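Lipopolysaccharide core heptose(I) kinase RfaP (PDB 6DFL) phosphorylates the first heptose of the lipopolysaccharide inner core with ATP and magnesium, and also acts as a protein-tyrosine kinase that autophosphorylates. Local coordinates at residues A[91-96]-A[185-190]; A[153-158]-A[196-201]; A[158-163]-A[191-196]. All coordinates share one frame; numbering follows the deposited sequence.

Interaction 1: residues A[91-96]-A[185-190]; sequences ATMTAV and SVIDLH
Thr92 and Val186 carry the tight part of this contact. Thr92 OG1 gives its proton to Val186 O over 2.8 Å. The hydroxyl reaches that oxygen because OG1 stands anti to the Thr92 backbone N (chi1 -174°). It approaches at a C=O...O angle of 151°, tilted from the carbonyl plane. The residue before Thr92 adds a backbone bond: Val186 N donates to Ala91 O at 3.0 Å. Val186 CG1 lies against the same Ala91 oxygen at 3.4 Å and touches Thr92 CB. Leu189 points at the other segment and brings CD1 to 3.5 Å from Thr92 OG1. Buried selenomethionine Met93 adds apolar packing. Its bent chain brings SE to 4.1 Å from Ile187 CB and 3.9 Å from Asp188 N, and the Met93 and Ile187 side chains cross obliquely.

The Ala91 methyl is looser than its gripped carbonyl. On the exposed rim, CB comes only to 4.1 Å from Ser185 OG, whose hydrogen bond goes to His172.

The segments join the run into strand 95-101 of the five-stranded N-lobe sheet to the end of strand 184-186, in a protein kinase-like fold. Asp188-Leu189-His190 probably corresponds to the DFG motif of kinases, and Asp188 lies close to Asp163, the probable active-site residue. The chemistry implies a junction fixed by two directed hydrogen bonds to carbonyl oxygens, with apolar packing around them.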
ATOM      1  N   ALA A  91      10.270   3.970  -1.463  1.00 65.77           N
ATOM      2  CA  ALA A  91      11.163   2.831  -1.548  1.00 70.59           C
ATOM      3  C   ALA A  91      10.706   1.850  -2.638  1.00 66.13           C
ATOM      4  O   ALA A  91       9.559   1.398  -2.652  1.00 65.21           O
ATOM      5  CB  ALA A  91      11.223   2.172  -0.175  1.00 66.06           C
ATOM      6  N   THR A  92      11.595   1.542  -3.572  1.00 67.03           N
ATOM      7  CA  THR A  92      11.214   0.723  -4.710  1.00 71.09           C
ATOM      8  C   THR A  92      12.450   0.005  -5.227  1.00 73.47           C
ATOM      9  O   THR A  92      13.502  -0.009  -4.576  1.00 71.58           O
ATOM     10  CB  THR A  92      10.548   1.575  -5.798  1.00 72.73           C
ATOM     11  OG1 THR A  92      10.063   0.725  -6.844  1.00 71.41           O
ATOM     12  CG2 THR A  92      11.534   2.540  -6.392  1.00 72.22           C
HETATM   13  N   MSE A  93      12.307  -0.607  -6.403  1.00 74.95           N
HETATM   14  CA  MSE A  93      13.402  -1.297  -7.041  1.00 75.52           C
HETATM   15  C   MSE A  93      14.476  -0.312  -7.411  1.00 77.19           C
HETATM   16  O   MSE A  93      14.219   0.878  -7.563  1.00 78.21           O
HETATM   17  CB  MSE A  93      12.940  -2.039  -8.297  1.00 80.64           C
HETATM   18  CG  MSE A  93      12.032  -3.219  -8.041  1.00 79.11           C
HETATM   19 SE   MSE A  93      10.735  -3.304  -9.471  1.00 99.63          SE
HETATM   20  CE  MSE A  93      10.960  -5.222  -9.968  1.00 96.01           C
ATOM     21  N   THR A  94      15.690  -0.807  -7.563  1.00 81.93           N
ATOM     22  CA  THR A  94      16.781  -0.014  -8.096  1.00 78.45           C
ATOM     23  C   THR A  94      17.078  -0.543  -9.488  1.00 79.56           C
ATOM     24  O   THR A  94      17.101  -1.758  -9.694  1.00 80.45           O
ATOM     25  CB  THR A  94      18.003  -0.093  -7.185  1.00 78.46           C
ATOM     26  OG1 THR A  94      17.673   0.502  -5.927  1.00 79.16           O
ATOM     27  CG2 THR A  94      19.190   0.632  -7.797  1.00 74.98           C
ATOM     28  N   ALA A  95      17.246   0.366 -10.443  1.00 79.07           N
ATOM     29  CA  ALA A  95      17.437   0.021 -11.846  1.00 74.33           C
ATOM     30  C   ALA A  95      18.907   0.182 -12.197  1.00 77.47           C
ATOM     31  O   ALA A  95      19.452   1.283 -12.098  1.00 79.27           O
ATOM     32  CB  ALA A  95      16.584   0.910 -12.741  1.00 73.53           C
ATOM     33  N   VAL A  96      19.544  -0.912 -12.609  1.00 78.92           N
ATOM     34  CA  VAL A  96      20.966  -0.880 -12.941  1.00 80.54           C
ATOM     35  C   VAL A  96      21.228  -0.828 -14.440  1.00 80.69           C
ATOM     36  O   VAL A  96      22.376  -0.582 -14.844  1.00 85.21           O
ATOM     37  CB  VAL A  96      21.708  -2.084 -12.328  1.00 85.91           C
ATOM     38  CG1 VAL A  96      21.801  -1.929 -10.823  1.00 82.67           C
ATOM     39  CG2 VAL A  96      21.000  -3.399 -12.692  1.00 81.97           C
ATOM     40  N   SER A 185       8.776  -1.954   0.241  1.00 72.19           N
ATOM     41  CA  SER A 185       9.139  -1.484  -1.086  1.00 68.05           C
ATOM     42  C   SER A 185       7.992  -1.799  -2.030  1.00 69.96           C
ATOM     43  O   SER A 185       7.400  -2.885  -1.958  1.00 69.22           O
ATOM     44  CB  SER A 185      10.417  -2.137  -1.597  1.00 70.24           C
ATOM     45  OG  SER A 185      11.485  -1.909  -0.712  1.00 75.85           O
ATOM     46  N   VAL A 186       7.663  -0.854  -2.886  1.00 67.02           N
ATOM     47  CA  VAL A 186       6.699  -1.112  -3.947  1.00 66.28           C
ATOM     48  C   VAL A 186       7.453  -1.655  -5.156  1.00 67.04           C
ATOM     49  O   VAL A 186       8.544  -1.178  -5.492  1.00 69.15           O
ATOM     50  CB  VAL A 186       5.909   0.159  -4.300  1.00 68.12           C
ATOM     51  CG1 VAL A 186       6.862   1.313  -4.670  1.00 62.76           C
ATOM     52  CG2 VAL A 186       4.904  -0.129  -5.439  1.00 60.10           C
ATOM     53  N   ILE A 187       6.887  -2.671  -5.800  1.00 65.20           N
ATOM     54  CA  ILE A 187       7.541  -3.237  -6.972  1.00 69.47           C
ATOM     55  C   ILE A 187       6.543  -3.278  -8.107  1.00 69.69           C
ATOM     56  O   ILE A 187       5.457  -2.695  -8.007  1.00 66.83           O
ATOM     57  CB  ILE A 187       8.098  -4.641  -6.690  1.00 62.18           C
ATOM     58  CG1 ILE A 187       6.937  -5.587  -6.364  1.00 64.13           C
ATOM     59  CG2 ILE A 187       9.117  -4.595  -5.563  1.00 68.10           C
ATOM     60  CD1 ILE A 187       7.259  -7.061  -6.509  1.00 67.88           C
ATOM     61  N   ASP A 188       6.900  -4.028  -9.156  1.00 72.88           N
ATOM     62  CA  ASP A 188       6.241  -4.124 -10.447  1.00 60.79           C
ATOM     63  C   ASP A 188       5.639  -2.833 -10.947  1.00 72.31           C
ATOM     64  O   ASP A 188       4.442  -2.592 -10.757  1.00 71.48           O
ATOM     65  CB  ASP A 188       5.120  -5.141 -10.453  1.00 70.19           C
ATOM     66  CG  ASP A 188       4.452  -5.201 -11.814  1.00 72.92           C
ATOM     67  OD1 ASP A 188       5.193  -5.198 -12.822  1.00 76.40           O
ATOM     68  OD2 ASP A 188       3.212  -5.196 -11.896  1.00 78.06           O
ATOM     69  N   LEU A 189       6.428  -2.025 -11.642  1.00 72.20           N
ATOM     70  CA  LEU A 189       5.925  -0.777 -12.188  1.00 67.39           C
ATOM     71  C   LEU A 189       5.858  -0.833 -13.710  1.00 68.62           C
ATOM     72  O   LEU A 189       5.940   0.203 -14.377  1.00 63.37           O
ATOM     73  CB  LEU A 189       6.797   0.371 -11.684  1.00 59.69           C
ATOM     74  CG  LEU A 189       6.708   0.481 -10.155  1.00 63.72           C
ATOM     75  CD1 LEU A 189       7.910   1.140  -9.543  1.00 62.64           C
ATOM     76  CD2 LEU A 189       5.470   1.250  -9.783  1.00 65.40           C
ATOM     77  N   HIS A 190       5.689  -2.032 -14.268  1.00 63.37           N
ATOM     78  CA  HIS A 190       5.937  -2.216 -15.697  1.00 67.03           C
ATOM     79  C   HIS A 190       4.950  -1.430 -16.552  1.00 65.12           C
ATOM     80  O   HIS A 190       5.297  -1.018 -17.665  1.00 69.00           O
ATOM     81  CB  HIS A 190       5.906  -3.709 -16.047  1.00 71.54           C
ATOM     82  CG  HIS A 190       4.526  -4.270 -16.113  1.00 72.93           C
ATOM     83  ND1 HIS A 190       3.765  -4.509 -14.987  1.00 75.25           N
ATOM     84  CD2 HIS A 190       3.742  -4.573 -17.169  1.00 76.08           C
ATOM     85  CE1 HIS A 190       2.576  -4.954 -15.346  1.00 75.57           C
ATOM     86  NE2 HIS A 190       2.538  -5.007 -16.665  1.00 81.13           N
TER

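Interaction 2: residues A[153-158]-A[196-201]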
ATOM      1  N   ASP A 153       2.092   8.988  -1.365  1.00 58.76           N
ATOM      2  CA  ASP A 153       3.350   9.591  -1.805  1.00 59.98           C
ATOM      3  C   ASP A 153       3.579   9.372  -3.293  1.00 66.19           C
ATOM      4  O   ASP A 153       3.951  10.303  -4.022  1.00 68.97           O
ATOM      5  CB  ASP A 153       4.522   9.024  -0.999  1.00 62.58           C
ATOM      6  CG  ASP A 153       4.837   9.858   0.260  1.00 71.28           C
ATOM      7  OD1 ASP A 153       4.038  10.753   0.597  1.00 67.51           O
ATOM      8  OD2 ASP A 153       5.881   9.604   0.902  1.00 71.80           O
HETATM    9  N   MSE A 154       3.349   8.151  -3.757  1.00 62.82           N
HETATM   10  CA  MSE A 154       3.432   7.808  -5.154  1.00 65.41           C
HETATM   11  C   MSE A 154       2.551   8.715  -6.009  1.00 59.95           C
HETATM   12  O   MSE A 154       3.001   9.254  -7.018  1.00 57.60           O
HETATM   13  CB  MSE A 154       3.005   6.367  -5.320  1.00 58.19           C
HETATM   14  CG  MSE A 154       3.650   5.598  -6.423  1.00 76.44           C
HETATM   15 SE   MSE A 154       2.925   3.778  -6.319  1.00100.19          SE
HETATM   16  CE  MSE A 154       1.150   4.134  -7.046  1.00 65.50           C
ATOM     17  N   HIS A 155       1.287   8.854  -5.604  1.00 55.09           N
ATOM     18  CA  HIS A 155       0.348   9.645  -6.386  1.00 58.25           C
ATOM     19  C   HIS A 155       0.736  11.107  -6.389  1.00 62.88           C
ATOM     20  O   HIS A 155       0.730  11.745  -7.446  1.00 62.83           O
ATOM     21  CB  HIS A 155      -1.064   9.491  -5.852  1.00 60.77           C
ATOM     22  CG  HIS A 155      -1.676   8.174  -6.170  1.00 66.59           C
ATOM     23  ND1 HIS A 155      -2.845   7.738  -5.587  1.00 70.92           N
ATOM     24  CD2 HIS A 155      -1.281   7.195  -7.016  1.00 60.24           C
ATOM     25  CE1 HIS A 155      -3.139   6.539  -6.058  1.00 62.31           C
ATOM     26  NE2 HIS A 155      -2.210   6.192  -6.927  1.00 65.24           N
ATOM     27  N   ARG A 156       1.071  11.665  -5.206  1.00 61.39           N
ATOM     28  CA  ARG A 156       1.462  13.071  -5.158  1.00 66.53           C
ATOM     29  C   ARG A 156       2.744  13.280  -5.934  1.00 67.64           C
ATOM     30  O   ARG A 156       3.055  14.412  -6.312  1.00 64.35           O
ATOM     31  CB  ARG A 156       1.661  13.598  -3.713  1.00 59.27           C
ATOM     32  CG  ARG A 156       0.428  13.555  -2.797  1.00 65.91           C
ATOM     33  CD  ARG A 156       0.804  13.491  -1.280  1.00 66.21           C
ATOM     34  NE  ARG A 156      -0.096  12.612  -0.513  1.00 65.03           N
ATOM     35  CZ  ARG A 156       0.305  11.643   0.312  1.00 69.09           C
ATOM     36  NH1 ARG A 156       1.597  11.400   0.513  1.00 64.51           N
ATOM     37  NH2 ARG A 156      -0.590  10.901   0.951  1.00 73.95           N
ATOM     38  N   ALA A 157       3.510  12.225  -6.188  1.00 59.80           N
ATOM     39  CA  ALA A 157       4.726  12.486  -6.934  1.00 57.60           C
ATOM     40  C   ALA A 157       4.505  12.325  -8.428  1.00 59.29           C
ATOM     41  O   ALA A 157       5.461  12.458  -9.195  1.00 61.10           O
ATOM     42  CB  ALA A 157       5.872  11.607  -6.428  1.00 60.32           C
ATOM     43  N   GLY A 158       3.265  12.108  -8.864  1.00 56.53           N
ATOM     44  CA  GLY A 158       2.948  12.005 -10.279  1.00 58.81           C
ATOM     45  C   GLY A 158       2.955  10.602 -10.870  1.00 65.97           C
ATOM     46  O   GLY A 158       2.855  10.463 -12.102  1.00 61.11           O
ATOM     47  N   ASP A 196       3.678  14.873 -14.199  1.00 71.89           N
ATOM     48  CA  ASP A 196       3.950  15.800 -13.116  1.00 71.99           C
ATOM     49  C   ASP A 196       2.816  15.825 -12.107  1.00 68.88           C
ATOM     50  O   ASP A 196       3.074  16.064 -10.928  1.00 70.11           O
ATOM     51  CB  ASP A 196       4.260  17.191 -13.656  1.00 77.84           C
ATOM     52  CG  ASP A 196       5.748  17.353 -14.010  1.00 84.85           C
ATOM     53  OD1 ASP A 196       6.588  16.500 -13.582  1.00 75.47           O
ATOM     54  OD2 ASP A 196       6.075  18.347 -14.706  1.00 88.00           O
ATOM     55  N   ALA A 197       1.592  15.505 -12.527  1.00 68.82           N
ATOM     56  CA  ALA A 197       0.473  15.319 -11.613  1.00 66.54           C
ATOM     57  C   ALA A 197      -0.355  14.133 -12.074  1.00 69.72           C
ATOM     58  O   ALA A 197      -0.701  14.042 -13.252  1.00 72.51           O
ATOM     59  CB  ALA A 197      -0.421  16.559 -11.543  1.00 67.44           C
ATOM     60  N   THR A 198      -0.715  13.276 -11.141  1.00 71.52           N
ATOM     61  CA  THR A 198      -1.531  12.091 -11.357  1.00 67.43           C
ATOM     62  C   THR A 198      -3.009  12.441 -11.453  1.00 72.67           C
ATOM     63  O   THR A 198      -3.616  12.830 -10.448  1.00 76.07           O
ATOM     64  CB  THR A 198      -1.311  11.105 -10.216  1.00 65.97           C
ATOM     65  OG1 THR A 198       0.100  11.012  -9.966  1.00 62.02           O
ATOM     66  CG2 THR A 198      -1.889   9.751 -10.573  1.00 68.42           C
ATOM     67  N   PRO A 199      -3.618  12.298 -12.627  1.00 71.20           N
ATOM     68  CA  PRO A 199      -5.044  12.601 -12.762  1.00 71.19           C
ATOM     69  C   PRO A 199      -5.863  11.807 -11.762  1.00 76.13           C
ATOM     70  O   PRO A 199      -5.498  10.698 -11.368  1.00 76.64           O
ATOM     71  CB  PRO A 199      -5.365  12.177 -14.199  1.00 68.56           C
ATOM     72  CG  PRO A 199      -4.060  12.212 -14.902  1.00 70.71           C
ATOM     73  CD  PRO A 199      -3.021  11.831 -13.890  1.00 69.41           C
ATOM     74  N   LYS A 200      -7.003  12.379 -11.370  1.00 79.76           N
ATOM     75  CA  LYS A 200      -7.791  11.764 -10.306  1.00 79.27           C
ATOM     76  C   LYS A 200      -8.358  10.409 -10.735  1.00 77.56           C
ATOM     77  O   LYS A 200      -8.462   9.492  -9.915  1.00 76.97           O
ATOM     78  CB  LYS A 200      -8.903  12.718  -9.854  1.00 79.73           C
ATOM     79  CG  LYS A 200      -9.545  12.349  -8.527  1.00 80.64           C
ATOM     80  CD  LYS A 200      -9.784  13.587  -7.665  1.00 92.97           C
ATOM     81  CE  LYS A 200     -10.335  13.199  -6.294  1.00 97.46           C
ATOM     82  NZ  LYS A 200     -10.291  14.333  -5.311  1.00 92.72           N
ATOM     83  N   ARG A 201      -8.724  10.255 -12.012  1.00 77.69           N
ATOM     84  CA  ARG A 201      -9.209   8.956 -12.476  1.00 76.64           C
ATOM     85  C   ARG A 201      -8.149   7.881 -12.283  1.00 79.08           C
ATOM     86  O   ARG A 201      -8.457   6.735 -11.931  1.00 76.27           O
ATOM     87  CB  ARG A 201      -9.614   9.022 -13.954  1.00 83.87           C
ATOM     88  CG  ARG A 201      -9.778   7.633 -14.617  1.00 91.73           C
ATOM     89  CD  ARG A 201     -10.083   7.711 -16.115  1.00 98.39           C
ATOM     90  NE  ARG A 201     -11.462   8.128 -16.355  1.00104.50           N
ATOM     91  CZ  ARG A 201     -11.995   8.316 -17.559  1.00107.85           C
ATOM     92  NH1 ARG A 201     -11.269   8.123 -18.650  1.00108.33           N
ATOM     93  NH2 ARG A 201     -13.259   8.700 -17.672  1.00111.47           N
TER
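Thr198 meets His155 and Gly158 at the C-terminal end of helix 137-156, which closes in a Schellman motif with Gly158 as its C' residue. Gly158 has positive phi. Its N bonds to His155 O, and Val159 N bonds back to Met154 O. Thr198 points its side chain at this turn. With OG1 anti to its own carbonyl carbon (chi1 -45°), the hydroxyl donates to His155 O at 2.7 Å. It lies in the carbonyl plane, on a lone pair, at a C=O...O angle of 131°. His155 O therefore accepts two hydrogen bonds, one from the Gly158 backbone within the turn and one from Thr198 outside it.

The methyl branch of Thr198 is turned another way. CG2 approaches the His155 ring obliquely and stays 4.4 Å from CD2, a light contact. The ring is held by other partners: ND1 bonds to Tyr231 and NE2 to Asp206 of helix 200-212. Tyr231 also sets its ring about perpendicular to that of His155.

The backbone of Asp196 and Ala197 runs past Gly158, with the Gly158 and Ala197 CA atoms 4.3 Å apart. The side chains of Asp196 and Ala197 turn away, so the approach here is backbone to backbone. Thr198 comes just before Pro199, the N-cap residue of helix 200-212. The contact thus joins the end of one C-lobe helix to the start of another. The Thr198 hydroxyl also sits against the peptide that leaves the turn, with OG1 3.0 Å from Gly158 C.

Interaction 3: residues A[158-163]-A[191-196]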
ATOM      1  N   GLY A 158       3.265  12.108  -8.864  1.00 56.53           N
ATOM      2  CA  GLY A 158       2.948  12.005 -10.279  1.00 58.81           C
ATOM      3  C   GLY A 158       2.955  10.602 -10.870  1.00 65.97           C
ATOM      4  O   GLY A 158       2.855  10.463 -12.102  1.00 61.11           O
ATOM      5  N   VAL A 159       3.035   9.567 -10.038  1.00 62.53           N
ATOM      6  CA  VAL A 159       3.088   8.183 -10.493  1.00 65.61           C
ATOM      7  C   VAL A 159       1.811   7.482 -10.066  1.00 67.16           C
ATOM      8  O   VAL A 159       1.489   7.457  -8.874  1.00 67.84           O
ATOM      9  CB  VAL A 159       4.304   7.447  -9.921  1.00 60.89           C
ATOM     10  CG1 VAL A 159       4.177   5.958 -10.202  1.00 70.09           C
ATOM     11  CG2 VAL A 159       5.563   7.987 -10.520  1.00 58.41           C
ATOM     12  N   ASN A 160       1.092   6.905 -11.025  1.00 63.19           N
ATOM     13  CA  ASN A 160       0.044   5.948 -10.711  1.00 65.37           C
ATOM     14  C   ASN A 160       0.505   4.542 -11.111  1.00 71.24           C
ATOM     15  O   ASN A 160       1.126   4.338 -12.162  1.00 66.21           O
ATOM     16  CB  ASN A 160      -1.293   6.308 -11.377  1.00 62.56           C
ATOM     17  CG  ASN A 160      -1.231   6.274 -12.882  1.00 68.94           C
ATOM     18  OD1 ASN A 160      -0.641   7.161 -13.487  1.00 68.31           O
ATOM     19  ND2 ASN A 160      -1.856   5.250 -13.507  1.00 69.05           N
ATOM     20  N   HIS A 161       0.210   3.576 -10.251  1.00 71.10           N
ATOM     21  CA  HIS A 161       0.831   2.271 -10.377  1.00 69.21           C
ATOM     22  C   HIS A 161       0.288   1.506 -11.567  1.00 66.45           C
ATOM     23  O   HIS A 161       1.058   1.082 -12.425  1.00 64.36           O
ATOM     24  CB  HIS A 161       0.626   1.460  -9.112  1.00 68.82           C
ATOM     25  CG  HIS A 161       1.559   0.314  -9.005  1.00 72.28           C
ATOM     26  ND1 HIS A 161       2.432   0.160  -7.951  1.00 75.57           N
ATOM     27  CD2 HIS A 161       1.795  -0.716  -9.850  1.00 69.15           C
ATOM     28  CE1 HIS A 161       3.144  -0.937  -8.138  1.00 71.50           C
ATOM     29  NE2 HIS A 161       2.784  -1.482  -9.286  1.00 71.94           N
ATOM     30  N   ARG A 162      -1.032   1.327 -11.611  1.00 66.72           N
ATOM     31  CA  ARG A 162      -1.806   0.594 -12.614  1.00 68.66           C
ATOM     32  C   ARG A 162      -1.908  -0.881 -12.262  1.00 66.55           C
ATOM     33  O   ARG A 162      -2.837  -1.555 -12.697  1.00 70.38           O
ATOM     34  CB  ARG A 162      -1.250   0.759 -14.015  1.00 69.59           C
ATOM     35  CG  ARG A 162      -1.584   2.079 -14.604  1.00 63.97           C
ATOM     36  CD  ARG A 162      -1.592   2.006 -16.084  1.00 69.82           C
ATOM     37  NE  ARG A 162      -2.870   1.490 -16.575  1.00 80.29           N
ATOM     38  CZ  ARG A 162      -3.185   1.403 -17.862  1.00 73.87           C
ATOM     39  NH1 ARG A 162      -2.308   1.794 -18.775  1.00 69.10           N
ATOM     40  NH2 ARG A 162      -4.378   0.958 -18.224  1.00 78.84           N
ATOM     41  N   ASP A 163      -0.999  -1.374 -11.434  1.00 66.16           N
ATOM     42  CA  ASP A 163      -1.109  -2.677 -10.800  1.00 62.65           C
ATOM     43  C   ASP A 163      -0.872  -2.564  -9.303  1.00 68.41           C
ATOM     44  O   ASP A 163      -0.003  -3.224  -8.722  1.00 62.00           O
ATOM     45  CB  ASP A 163      -0.125  -3.624 -11.465  1.00 71.64           C
ATOM     46  CG  ASP A 163      -0.490  -3.881 -12.900  1.00 67.86           C
ATOM     47  OD1 ASP A 163      -1.597  -4.405 -13.127  1.00 71.18           O
ATOM     48  OD2 ASP A 163       0.293  -3.518 -13.788  1.00 70.12           O
ATOM     49  N   ARG A 191       3.740  -1.186 -16.032  1.00 65.25           N
ATOM     50  CA  ARG A 191       2.706  -0.334 -16.622  1.00 68.86           C
ATOM     51  C   ARG A 191       2.539   1.027 -15.926  1.00 70.85           C
ATOM     52  O   ARG A 191       1.535   1.703 -16.165  1.00 66.22           O
ATOM     53  CB  ARG A 191       1.343  -1.020 -16.554  1.00 66.87           C
ATOM     54  CG  ARG A 191       1.167  -2.238 -17.386  1.00 76.55           C
ATOM     55  CD  ARG A 191      -0.317  -2.441 -17.639  1.00 77.39           C
ATOM     56  NE  ARG A 191      -1.059  -2.776 -16.432  1.00 73.68           N
ATOM     57  CZ  ARG A 191      -2.384  -2.822 -16.373  1.00 70.82           C
ATOM     58  NH1 ARG A 191      -3.106  -2.537 -17.447  1.00 72.53           N
ATOM     59  NH2 ARG A 191      -2.982  -3.143 -15.233  1.00 66.18           N
ATOM     60  N   ALA A 192       3.444   1.415 -15.038  1.00 64.77           N
ATOM     61  CA  ALA A 192       3.244   2.644 -14.297  1.00 67.05           C
ATOM     62  C   ALA A 192       3.361   3.860 -15.205  1.00 70.30           C
ATOM     63  O   ALA A 192       4.243   3.947 -16.069  1.00 69.56           O
ATOM     64  CB  ALA A 192       4.256   2.763 -13.149  1.00 65.05           C
ATOM     65  N   GLN A 193       2.486   4.827 -14.958  1.00 67.90           N
ATOM     66  CA  GLN A 193       2.475   6.091 -15.675  1.00 65.84           C
ATOM     67  C   GLN A 193       3.015   7.216 -14.799  1.00 71.51           C
ATOM     68  O   GLN A 193       2.573   7.402 -13.649  1.00 63.60           O
ATOM     69  CB  GLN A 193       1.069   6.412 -16.141  1.00 66.09           C
ATOM     70  CG  GLN A 193       0.531   5.341 -17.017  1.00 68.37           C
ATOM     71  CD  GLN A 193      -0.885   5.611 -17.388  1.00 73.70           C
ATOM     72  OE1 GLN A 193      -1.605   6.319 -16.659  1.00 68.49           O
ATOM     73  NE2 GLN A 193      -1.315   5.060 -18.526  1.00 68.76           N
ATOM     74  N   THR A 194       3.943   7.982 -15.370  1.00 66.70           N
ATOM     75  CA  THR A 194       4.650   9.032 -14.669  1.00 63.64           C
ATOM     76  C   THR A 194       4.336  10.362 -15.319  1.00 71.53           C
ATOM     77  O   THR A 194       4.613  10.553 -16.512  1.00 65.58           O
ATOM     78  CB  THR A 194       6.146   8.785 -14.711  1.00 60.89           C
ATOM     79  OG1 THR A 194       6.398   7.460 -14.251  1.00 73.33           O
ATOM     80  CG2 THR A 194       6.891   9.809 -13.867  1.00 63.33           C
ATOM     81  N   ARG A 195       3.788  11.280 -14.523  1.00 64.58           N
ATOM     82  CA  ARG A 195       3.452  12.614 -14.978  1.00 68.73           C
ATOM     83  C   ARG A 195       3.930  13.600 -13.942  1.00 69.30           C
ATOM     84  O   ARG A 195       4.497  13.224 -12.908  1.00 66.84           O
ATOM     85  CB  ARG A 195       1.947  12.760 -15.208  1.00 69.38           C
ATOM     86  CG  ARG A 195       1.340  11.738 -16.134  1.00 68.43           C
ATOM     87  CD  ARG A 195      -0.159  11.837 -16.057  1.00 69.38           C
ATOM     88  NE  ARG A 195      -0.801  11.003 -17.063  1.00 71.85           N
ATOM     89  CZ  ARG A 195      -1.293   9.786 -16.839  1.00 67.84           C
ATOM     90  NH1 ARG A 195      -1.218   9.248 -15.630  1.00 66.15           N
ATOM     91  NH2 ARG A 195      -1.866   9.115 -17.838  1.00 66.99           N
ATOM     92  N   ASP A 196       3.678  14.873 -14.199  1.00 71.89           N
ATOM     93  CA  ASP A 196       3.950  15.800 -13.116  1.00 71.99           C
ATOM     94  C   ASP A 196       2.816  15.825 -12.107  1.00 68.88           C
ATOM     95  O   ASP A 196       3.074  16.064 -10.928  1.00 70.11           O
ATOM     96  CB  ASP A 196       4.260  17.191 -13.656  1.00 77.84           C
ATOM     97  CG  ASP A 196       5.748  17.353 -14.010  1.00 84.85           C
ATOM     98  OD1 ASP A 196       6.588  16.500 -13.582  1.00 75.47           O
ATOM     99  OD2 ASP A 196       6.075  18.347 -14.706  1.00 88.00           O
TER
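Segments 158-163 and 191-196 run antiparallel, with Asn160 and Gln193 as a hydrogen-bonded pair and Val159 and Thr194 as a non-hydrogen-bonded pair. Asn160 N donates to Gln193 O, and Gln193 N returns the bond to Asn160 O, both at 3.1 Å. Arg195 N adds a bond of 2.7 Å to Gly158 O.

On one face Val159 and Thr194 lie side by side, pointing the same way. On the other, the Asn160 and Gln193 amides are steeply turned, their planes 78° apart. Asn160 ND2 gives Gln193 OE1 a weak bond of 3.3 Å. Arg195 NH2 donates to the same OE1, from above its carbonyl plane. Trp202 of helix 200-212 touches this face and makes a cation-pi contact with Arg195.

At the far end, Arg191 grips Asp163 side-on. NE reaches Asp163 OD2 at 3.1 Å, almost straight and in the guanidinium plane. NH2 reaches OD1 at 2.8 Å, but meets it from above the carboxylate plane. The bend at chi3 of Arg191 (-67°) helps turn this edge to the acid. Over one face of the same guanidinium lies that of Arg162, with centres 4.6 Å apart and planes at 24°.

His161-Arg162-Asp163 is the HRD motif of the kinase catalytic loop, and Asp163 is probably the active-site residue. The two-point salt bridge, one nitrogen to each oxygen, probably limits how far the carboxylate can rotate.

Interactions 2 and 3 share Gly158 and Asp196, and their centres are about 7 Å apart. Interaction 3 is nested inside the loop closed by interaction 2. Helix 137-156 leads through Gly158 into strand 159-160. Interaction 1 lies about 12 Å from interaction 3, centre to centre, and touches it: Asp188 O is 2.5 Å from His161 NE2, a probable hydrogen bond. His190 CE1 packs on Asp163 OD2 at 3.1 Å. Interactions 1 and 3 thus meet beside the probable active-site Asp163. Interaction 2 is farther off, with the Met154 side chain about 9 Å from that of Asp163. The bound acyl-phosphopantetheine is about 11 to 12 Å from the nearest side chain of each contact.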